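Local coordinates for proteasome assembly chaperone family protein (Thermoplasma acidophilum, PDB 3GAA) that is of unknown function but belongs to the PAC2 family and is therefore probably related to proteasome assembly chaperones, at residues V123-S128 and L200-A205; N26-C31 and Y210-K215; V139-E144 and D149-A154. One frame throughout, in Å; residues are numbered along the deposited sequence.

Interaction 1 of 3, residues V123-S128 and L200-A205; sequences VIMEGS and LSIIEA
Met125 lays the end of its side chain against two neighbouring isoleucines of the helix, CE lying 3.6 Å from Ile202 CG2 and 4.0 Å from Ile203 CD1. Its side chain leaves strand 121-130 on the face covered by helix 196-210, with CG beside the backbone N (chi1 -77°), and a bend at chi3 carries the methyl round to both partners. Ile202 is divided between two tasks. Its CG2 branch packs on the carbons either side of the sulfur, Met125 CG as well as CE, while its CD1 reaches along the strand to Glu126 O at 3.5 Å. Ile203 starts from the far side of the helix and joins through its terminal methyl alone. The segments run nearly antiparallel, at 151°, and their axes come within 9.3 Å, a helix lying along a strand of a mixed beta-sheet. Ala43 of helix 39-51 touches both Met125 and Ile202, so a second helix of the same face closes in on the pair. No hydrogen bond links the two segments; the strand spends its backbone groups on strands 28-32 and 181-190. The join is thus made by aliphatic carbons, with one methyl over a backbone carbonyl oxygen, without a polar bond to fix its direction.

Interaction 2 of 3, residues N26-C31 and Y210-K215; sequences NPVVLC and YNLKIK
Leu212 faces Val28 and Leu30 end on, its two methyls divided between them, where the segment following helix 196-210 packs against strand 28-32 in the alpha/beta fold, with its mixed sheet, of this PAC2-family protein. Leu212 CD2 meets Val28 CG1 at 4.0 Å, and Leu212 CD1 meets Leu30 CD1 at 3.9 Å. Both encounters are tip to tip, so the fork of one leucine spans two residues that stand on the same face of the strand, with one residue between them. Leu212 and Leu30 extend in the same manner, each with CG anti to the carbonyl carbon (chi1 -49° and -50°). Val28 differs: its CG1, the methyl that does the touching, stands between the backbone N and the carbonyl carbon (chi1 39°). The chain reaches this position through Asn211, which has a positive phi and is the first residue to leave helical geometry; the turn out of the helix brings Leu212 round over the sheet. Val89 of strand 89-94 and Ile206 of the helix touch both Leu30 and Leu212, enclosing this half of the contact in further aliphatic groups. Tyr210 also points toward the strand; it flanks Val28 without close contact and also packs on Val123. No hydrogen bond joins the two segments; Ile214, farther along, is held in place from the helix, its backbone N hydrogen-bonded to Asn207 OD1.

Interaction 3 of 3, residues V139-E144 and D149-A154; sequences VFAVAE and DKFKKA
This is a short-range apolar contact inside a beta-alpha-beta unit made of strand 140-142, helix 145-153 and strand 157-158, at the edge of the sheet, its centre about 19 Å from the centre of the chain. One aromatic ring makes both close contacts from the helical side. Phe151 points from the helix toward the strand and brings CD2 and CE2 of its ring to two alanine methyls: Ala141 CB lies 3.9 Å from Phe151 CD2, and Ala143 CB lies 4.2 Å from Phe151 CE2. The two methyls belong to alternate residues on the same side of the segment, while Val142 between them turns away. Each methyl approaches the ring obliquely. With CG beside the backbone N and anti to the carbonyl carbon (chi1 -68°), the ring is thrown out from the helix and bridges a gap of 8.0 Å between Ala141 CA and Phe151 CA. Small residues on the strand and a large one on the helix therefore share the distance unequally. The segment turns directly into the helix, with Glu144 at the N-cap position, so only four residues separate the two segments. Elsewhere the ring meets Phe185 of strand 181-190, the two planes at about 45°, and touches Leu183, Ile156 and Ala209. On the opposite side of the segment, Val142 packs on Leu75 of a second subunit, which places this unit near an interface between copies of the protein. Between the two segments there is no hydrogen bond and no charge pair. Across these segments the helix meets its strand through methyls against a buried aromatic ring, an association consistent with hydrophobic burial rather than a directional bond.

How the interactions relate
All three contacts are buried, apolar and without hydrogen bonds between their segments, and all reach one mixed sheet. Interactions 1 and 2, with centres about 12 Å apart, share neighbouring strands: Val123 N and Val29 O lie 2.7 Å apart, a probable hydrogen bond. Helix 196-210 supplies one side of interaction 1, and the loop that follows it supplies one side of interaction 2, through Leu212. Interaction 3 lies farther from the chain's centre, close to a second subunit, and meets interaction 1 through Val139 packing on Ser201 and Ala205. The chemistry differs: a methionine's carbons on isoleucines in interaction 1, branched methyls in interaction 2, alanines on an aromatic ring in interaction 3.

Interaction 1 of 3, residues V123-S128 and L200-A205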
loop_
_atom_site.group_PDB
_atom_site.type_symbol
_atom_site.label_atom_id
_atom_site.label_comp_id
_atom_site.label_asym_id
_atom_site.label_seq_id
_atom_site.Cartn_x
_atom_site.Cartn_y
_atom_site.Cartn_z
ATOM N N VAL A 123 -5.589 30.151 19.901
ATOM C CA VAL A 123 -6.203 31.457 19.786
ATOM C C VAL A 123 -5.857 31.964 18.430
ATOM O O VAL A 123 -4.696 31.931 18.061
ATOM C CB VAL A 123 -5.630 32.399 20.818
ATOM C CG1 VAL A 123 -6.298 33.683 20.733
ATOM C CG2 VAL A 123 -5.774 31.806 22.194
ATOM N N ILE A 124 -6.836 32.423 17.660
ATOM C CA ILE A 124 -6.521 33.012 16.339
ATOM C C ILE A 124 -6.625 34.532 16.374
ATOM O O ILE A 124 -7.664 35.097 16.787
ATOM C CB ILE A 124 -7.388 32.490 15.240
ATOM C CG1 ILE A 124 -7.173 30.989 15.102
ATOM C CG2 ILE A 124 -7.015 33.165 13.974
ATOM C CD1 ILE A 124 -8.467 30.226 14.924
ATOM N N MET A 125 -5.527 35.181 15.971
ATOM C CA MET A 125 -5.370 36.619 16.161
ATOM C C MET A 125 -5.721 37.310 14.904
ATOM O O MET A 125 -5.162 36.996 13.882
ATOM C CB MET A 125 -3.941 36.963 16.513
ATOM C CG MET A 125 -3.587 36.655 17.982
ATOM S SD MET A 125 -1.813 36.420 18.310
ATOM C CE MET A 125 -1.751 37.263 19.826
ATOM N N GLU A 126 -6.640 38.259 14.947
ATOM C CA GLU A 126 -6.878 39.011 13.741
ATOM C C GLU A 126 -7.419 40.414 13.871
ATOM O O GLU A 126 -7.866 40.847 14.909
ATOM C CB GLU A 126 -7.667 38.186 12.713
ATOM C CG GLU A 126 -8.964 37.592 13.162
ATOM C CD GLU A 126 -9.403 36.427 12.266
ATOM O OE1 GLU A 126 -10.624 36.272 11.942
ATOM O OE2 GLU A 126 -8.503 35.642 11.895
ATOM N N GLY A 127 -7.307 41.129 12.765
ATOM C CA GLY A 127 -7.919 42.446 12.597
ATOM C C GLY A 127 -9.068 42.447 11.593
ATOM O O GLY A 127 -9.146 41.561 10.739
ATOM N N SER A 128 -9.972 43.412 11.732
ATOM C CA SER A 128 -11.062 43.648 10.765
ATOM C C SER A 128 -10.878 45.029 10.221
ATOM O O SER A 128 -10.461 45.910 10.958
ATOM C CB SER A 128 -12.455 43.519 11.404
ATOM O OG SER A 128 -12.579 44.290 12.598
ATOM N N LEU A 200 -1.790 46.146 20.002
ATOM C CA LEU A 200 -1.833 46.295 21.440
ATOM C C LEU A 200 -3.100 45.717 22.050
ATOM O O LEU A 200 -3.010 44.969 22.988
ATOM C CB LEU A 200 -1.658 47.742 21.833
ATOM C CG LEU A 200 -1.898 48.011 23.321
ATOM C CD1 LEU A 200 -0.947 47.177 24.246
ATOM C CD2 LEU A 200 -1.756 49.494 23.533
ATOM N N SER A 201 -4.266 45.985 21.485
ATOM C CA SER A 201 -5.510 45.432 22.028
ATOM C C SER A 201 -5.601 43.919 22.051
ATOM O O SER A 201 -6.180 43.324 23.020
ATOM C CB SER A 201 -6.653 45.864 21.186
ATOM O OG SER A 201 -6.674 47.257 21.143
ATOM N N ILE A 202 -5.102 43.315 20.960
ATOM C CA ILE A 202 -5.099 41.879 20.815
ATOM C C ILE A 202 -4.193 41.310 21.886
ATOM O O ILE A 202 -4.554 40.318 22.517
ATOM C CB ILE A 202 -4.619 41.415 19.391
ATOM C CG1 ILE A 202 -5.738 40.768 18.533
ATOM C CG2 ILE A 202 -3.564 40.304 19.503
ATOM C CD1 ILE A 202 -6.906 41.618 18.171
ATOM N N ILE A 203 -3.027 41.941 22.112
ATOM C CA ILE A 203 -2.085 41.475 23.149
ATOM C C ILE A 203 -2.700 41.601 24.556
ATOM O O ILE A 203 -2.420 40.821 25.465
ATOM C CB ILE A 203 -0.672 42.197 23.123
ATOM C CG1 ILE A 203 0.166 41.806 21.906
ATOM C CG2 ILE A 203 0.129 41.788 24.298
ATOM C CD1 ILE A 203 0.071 40.385 21.591
ATOM N N GLU A 204 -3.532 42.596 24.745
ATOM C CA GLU A 204 -4.137 42.757 26.032
ATOM C C GLU A 204 -5.233 41.739 26.210
ATOM O O GLU A 204 -5.428 41.237 27.316
ATOM C CB GLU A 204 -4.728 44.139 26.136
ATOM C CG GLU A 204 -3.714 45.230 26.295
ATOM C CD GLU A 204 -4.320 46.564 26.810
ATOM O OE1 GLU A 204 -5.523 46.597 27.238
ATOM O OE2 GLU A 204 -3.558 47.579 26.805
ATOM N N ALA A 205 -5.984 41.480 25.131
ATOM C CA ALA A 205 -6.969 40.365 25.084
ATOM C C ALA A 205 -6.282 39.072 25.546
ATOM O O ALA A 205 -6.682 38.437 26.517
ATOM C CB ALA A 205 -7.532 40.194 23.684
#

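Interaction 2 of 3, residues N26-C31 and Y210-K215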
loop_
_atom_site.group_PDB
_atom_site.type_symbol
_atom_site.label_atom_id
_atom_site.label_comp_id
_atom_site.label_asym_id
_atom_site.label_seq_id
_atom_site.Cartn_x
_atom_site.Cartn_y
_atom_site.Cartn_z
ATOM N N ASN A 26 1.885 21.299 27.733
ATOM C CA ASN A 26 0.478 21.677 27.524
ATOM C C ASN A 26 0.072 23.044 26.944
ATOM O O ASN A 26 -0.860 23.688 27.423
ATOM C CB ASN A 26 -0.276 21.428 28.796
ATOM C CG ASN A 26 -1.363 20.494 28.545
ATOM O OD1 ASN A 26 -1.096 19.290 28.295
ATOM N ND2 ASN A 26 -2.605 21.023 28.433
ATOM N N PRO A 27 0.730 23.424 25.852
ATOM C CA PRO A 27 0.916 24.805 25.474
ATOM C C PRO A 27 -0.333 25.473 24.967
ATOM O O PRO A 27 -1.239 24.789 24.497
ATOM C CB PRO A 27 1.947 24.699 24.356
ATOM C CG PRO A 27 1.736 23.353 23.779
ATOM C CD PRO A 27 1.352 22.498 24.893
ATOM N N VAL A 28 -0.395 26.792 25.103
ATOM C CA VAL A 28 -1.458 27.561 24.450
ATOM C C VAL A 28 -0.900 28.069 23.144
ATOM O O VAL A 28 0.197 28.659 23.152
ATOM C CB VAL A 28 -2.007 28.753 25.272
ATOM C CG1 VAL A 28 -0.961 29.446 25.977
ATOM C CG2 VAL A 28 -2.651 29.711 24.340
ATOM N N VAL A 29 -1.628 27.849 22.046
ATOM C CA VAL A 29 -1.111 28.177 20.725
ATOM C C VAL A 29 -1.745 29.415 20.113
ATOM O O VAL A 29 -2.947 29.451 19.899
ATOM C CB VAL A 29 -1.235 27.010 19.751
ATOM C CG1 VAL A 29 -0.601 27.388 18.429
ATOM C CG2 VAL A 29 -0.519 25.767 20.321
ATOM N N LEU A 30 -0.928 30.412 19.799
ATOM C CA LEU A 30 -1.433 31.648 19.215
ATOM C C LEU A 30 -1.087 31.697 17.741
ATOM O O LEU A 30 0.040 31.413 17.382
ATOM C CB LEU A 30 -0.799 32.843 19.931
ATOM C CG LEU A 30 -0.848 32.830 21.472
ATOM C CD1 LEU A 30 0.198 33.809 22.055
ATOM C CD2 LEU A 30 -2.269 33.095 22.016
ATOM N N CYS A 31 -2.032 32.096 16.881
ATOM C CA CYS A 31 -1.805 32.134 15.415
ATOM C C CYS A 31 -1.992 33.455 14.751
ATOM O O CYS A 31 -2.926 34.175 15.104
ATOM C CB CYS A 31 -2.805 31.243 14.731
ATOM S SG CYS A 31 -2.772 29.692 15.464
ATOM N N TYR A 210 -5.491 34.547 29.239
ATOM C CA TYR A 210 -4.571 33.417 29.467
ATOM C C TYR A 210 -3.429 33.741 30.379
ATOM O O TYR A 210 -2.575 32.905 30.646
ATOM C CB TYR A 210 -4.015 32.906 28.137
ATOM C CG TYR A 210 -5.122 32.285 27.351
ATOM C CD1 TYR A 210 -5.596 31.027 27.696
ATOM C CD2 TYR A 210 -5.794 32.986 26.357
ATOM C CE1 TYR A 210 -6.674 30.439 27.053
ATOM C CE2 TYR A 210 -6.905 32.393 25.683
ATOM C CZ TYR A 210 -7.323 31.110 26.054
ATOM O OH TYR A 210 -8.398 30.490 25.455
ATOM N N ASN A 211 -3.391 34.969 30.853
ATOM C CA ASN A 211 -2.406 35.332 31.804
ATOM C C ASN A 211 -1.000 34.936 31.382
ATOM O O ASN A 211 -0.126 34.710 32.187
ATOM C CB ASN A 211 -2.781 34.719 33.129
ATOM C CG ASN A 211 -1.982 35.308 34.260
ATOM O OD1 ASN A 211 -1.366 34.561 35.053
ATOM N ND2 ASN A 211 -1.911 36.660 34.317
ATOM N N LEU A 212 -0.771 34.862 30.084
ATOM C CA LEU A 212 0.585 34.960 29.569
ATOM C C LEU A 212 0.868 36.305 30.121
ATOM O O LEU A 212 -0.108 36.990 30.476
ATOM C CB LEU A 212 0.574 34.989 28.061
ATOM C CG LEU A 212 -0.272 33.882 27.419
ATOM C CD1 LEU A 212 0.184 33.651 25.976
ATOM C CD2 LEU A 212 -0.197 32.607 28.250
ATOM N N LYS A 213 2.104 36.746 30.262
ATOM C CA LYS A 213 2.228 38.152 30.678
ATOM C C LYS A 213 3.105 38.871 29.718
ATOM O O LYS A 213 4.208 39.233 30.018
ATOM C CB LYS A 213 2.702 38.230 32.102
ATOM C CG LYS A 213 1.569 38.011 33.129
ATOM C CD LYS A 213 1.971 36.991 34.230
ATOM C CE LYS A 213 3.048 37.465 35.158
ATOM N NZ LYS A 213 2.866 36.806 36.512
ATOM N N ILE A 214 2.588 39.017 28.513
ATOM C CA ILE A 214 3.308 39.649 27.444
ATOM C C ILE A 214 3.402 41.166 27.763
ATOM O O ILE A 214 2.453 41.780 28.213
ATOM C CB ILE A 214 2.621 39.405 26.121
ATOM C CG1 ILE A 214 2.345 37.918 25.926
ATOM C CG2 ILE A 214 3.498 39.799 25.041
ATOM C CD1 ILE A 214 1.180 37.572 24.981
ATOM N N LYS A 215 4.562 41.745 27.497
ATOM C CA LYS A 215 4.973 42.965 28.140
ATOM C C LYS A 215 4.386 44.256 27.588
ATOM O O LYS A 215 4.123 45.185 28.404
ATOM C CB LYS A 215 6.489 43.187 28.048
ATOM C CG LYS A 215 7.390 42.483 28.970
ATOM C CD LYS A 215 8.891 42.773 28.573
ATOM C CE LYS A 215 9.875 42.091 29.595
ATOM N NZ LYS A 215 11.330 42.077 29.190
#

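Interaction 3 of 3, residues V139-E144 and D149-A154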
loop_
_atom_site.group_PDB
_atom_site.type_symbol
_atom_site.label_atom_id
_atom_site.label_comp_id
_atom_site.label_asym_id
_atom_site.label_seq_id
_atom_site.Cartn_x
_atom_site.Cartn_y
_atom_site.Cartn_z
ATOM N N VAL A 139 -12.362 44.993 21.496
ATOM C CA VAL A 139 -11.966 43.679 21.030
ATOM C C VAL A 139 -13.191 42.784 20.917
ATOM O O VAL A 139 -14.029 42.772 21.781
ATOM C CB VAL A 139 -10.868 43.013 21.904
ATOM C CG1 VAL A 139 -10.514 41.641 21.347
ATOM C CG2 VAL A 139 -9.648 43.825 21.884
ATOM N N PHE A 140 -13.253 42.015 19.842
ATOM C CA PHE A 140 -14.290 41.015 19.725
ATOM C C PHE A 140 -13.693 39.681 19.805
ATOM O O PHE A 140 -12.489 39.529 19.650
ATOM C CB PHE A 140 -15.068 41.161 18.438
ATOM C CG PHE A 140 -15.633 42.490 18.280
ATOM C CD1 PHE A 140 -16.829 42.819 18.915
ATOM C CD2 PHE A 140 -14.932 43.458 17.617
ATOM C CE1 PHE A 140 -17.365 44.140 18.817
ATOM C CE2 PHE A 140 -15.454 44.765 17.487
ATOM C CZ PHE A 140 -16.673 45.111 18.085
ATOM N N ALA A 141 -14.571 38.732 20.079
ATOM C CA ALA A 141 -14.242 37.331 20.209
ATOM C C ALA A 141 -15.230 36.439 19.453
ATOM O O ALA A 141 -16.467 36.633 19.512
ATOM C CB ALA A 141 -14.262 36.947 21.642
ATOM N N VAL A 142 -14.700 35.420 18.776
ATOM C CA VAL A 142 -15.511 34.256 18.513
ATOM C C VAL A 142 -14.989 33.138 19.399
ATOM O O VAL A 142 -13.830 32.805 19.338
ATOM C CB VAL A 142 -15.620 33.908 17.030
ATOM C CG1 VAL A 142 -14.928 34.955 16.129
ATOM C CG2 VAL A 142 -15.186 32.489 16.801
ATOM N N ALA A 143 -15.852 32.649 20.300
ATOM C CA ALA A 143 -15.564 31.511 21.173
ATOM C C ALA A 143 -16.879 30.784 21.464
ATOM O O ALA A 143 -17.918 31.190 21.004
ATOM C CB ALA A 143 -14.908 31.966 22.463
ATOM N N GLU A 144 -16.828 29.700 22.224
ATOM C CA GLU A 144 -18.037 29.029 22.687
ATOM C C GLU A 144 -18.651 29.722 23.881
ATOM O O GLU A 144 -17.959 30.423 24.615
ATOM C CB GLU A 144 -17.718 27.605 23.056
ATOM C CG GLU A 144 -17.296 26.804 21.829
ATOM C CD GLU A 144 -16.862 25.384 22.175
ATOM O OE1 GLU A 144 -15.700 25.198 22.678
ATOM O OE2 GLU A 144 -17.677 24.459 21.942
ATOM N N ASP A 149 -19.003 34.093 27.670
ATOM C CA ASP A 149 -19.592 34.630 28.877
ATOM C C ASP A 149 -18.570 35.123 29.871
ATOM O O ASP A 149 -18.757 36.199 30.404
ATOM C CB ASP A 149 -20.540 33.595 29.498
ATOM C CG ASP A 149 -21.924 33.517 28.736
ATOM O OD1 ASP A 149 -21.996 33.784 27.481
ATOM O OD2 ASP A 149 -22.953 33.194 29.409
ATOM N N LYS A 150 -17.494 34.371 30.111
ATOM C CA LYS A 150 -16.340 34.886 30.861
ATOM C C LYS A 150 -15.799 36.153 30.199
ATOM O O LYS A 150 -15.714 37.198 30.818
ATOM C CB LYS A 150 -15.215 33.860 30.928
ATOM C CG LYS A 150 -15.521 32.554 31.696
ATOM C CD LYS A 150 -14.207 31.809 32.162
ATOM C CE LYS A 150 -14.222 30.242 31.990
ATOM N NZ LYS A 150 -13.523 29.765 30.678
ATOM N N PHE A 151 -15.469 36.065 28.919
ATOM C CA PHE A 151 -14.954 37.216 28.166
ATOM C C PHE A 151 -15.792 38.457 28.205
ATOM O O PHE A 151 -15.291 39.536 27.963
ATOM C CB PHE A 151 -14.762 36.867 26.696
ATOM C CG PHE A 151 -13.660 35.888 26.427
ATOM C CD1 PHE A 151 -12.767 35.504 27.414
ATOM C CD2 PHE A 151 -13.510 35.369 25.148
ATOM C CE1 PHE A 151 -11.747 34.604 27.143
ATOM C CE2 PHE A 151 -12.500 34.461 24.860
ATOM C CZ PHE A 151 -11.622 34.067 25.860
ATOM N N LYS A 152 -17.066 38.300 28.491
ATOM C CA LYS A 152 -18.014 39.419 28.490
ATOM C C LYS A 152 -17.912 40.282 29.747
ATOM O O LYS A 152 -18.010 41.504 29.700
ATOM C CB LYS A 152 -19.417 38.872 28.431
ATOM C CG LYS A 152 -20.410 39.863 27.912
ATOM C CD LYS A 152 -21.423 39.180 26.961
ATOM C CE LYS A 152 -20.763 38.529 25.687
ATOM N NZ LYS A 152 -21.654 37.477 25.106
ATOM N N LYS A 153 -17.709 39.633 30.883
ATOM C CA LYS A 153 -17.366 40.348 32.099
ATOM C C LYS A 153 -16.026 41.058 31.895
ATOM O O LYS A 153 -15.706 41.973 32.624
ATOM C CB LYS A 153 -17.275 39.388 33.286
ATOM C CG LYS A 153 -18.542 38.560 33.529
ATOM C CD LYS A 153 -18.265 37.197 34.259
ATOM C CE LYS A 153 -19.040 35.986 33.572
ATOM N NZ LYS A 153 -18.847 34.579 34.179
ATOM N N ALA A 154 -15.229 40.628 30.916
ATOM C CA ALA A 154 -13.910 41.215 30.673
ATOM C C ALA A 154 -13.960 42.400 29.735
ATOM O O ALA A 154 -12.922 43.000 29.467
ATOM C CB ALA A 154 -12.970 40.173 30.117
#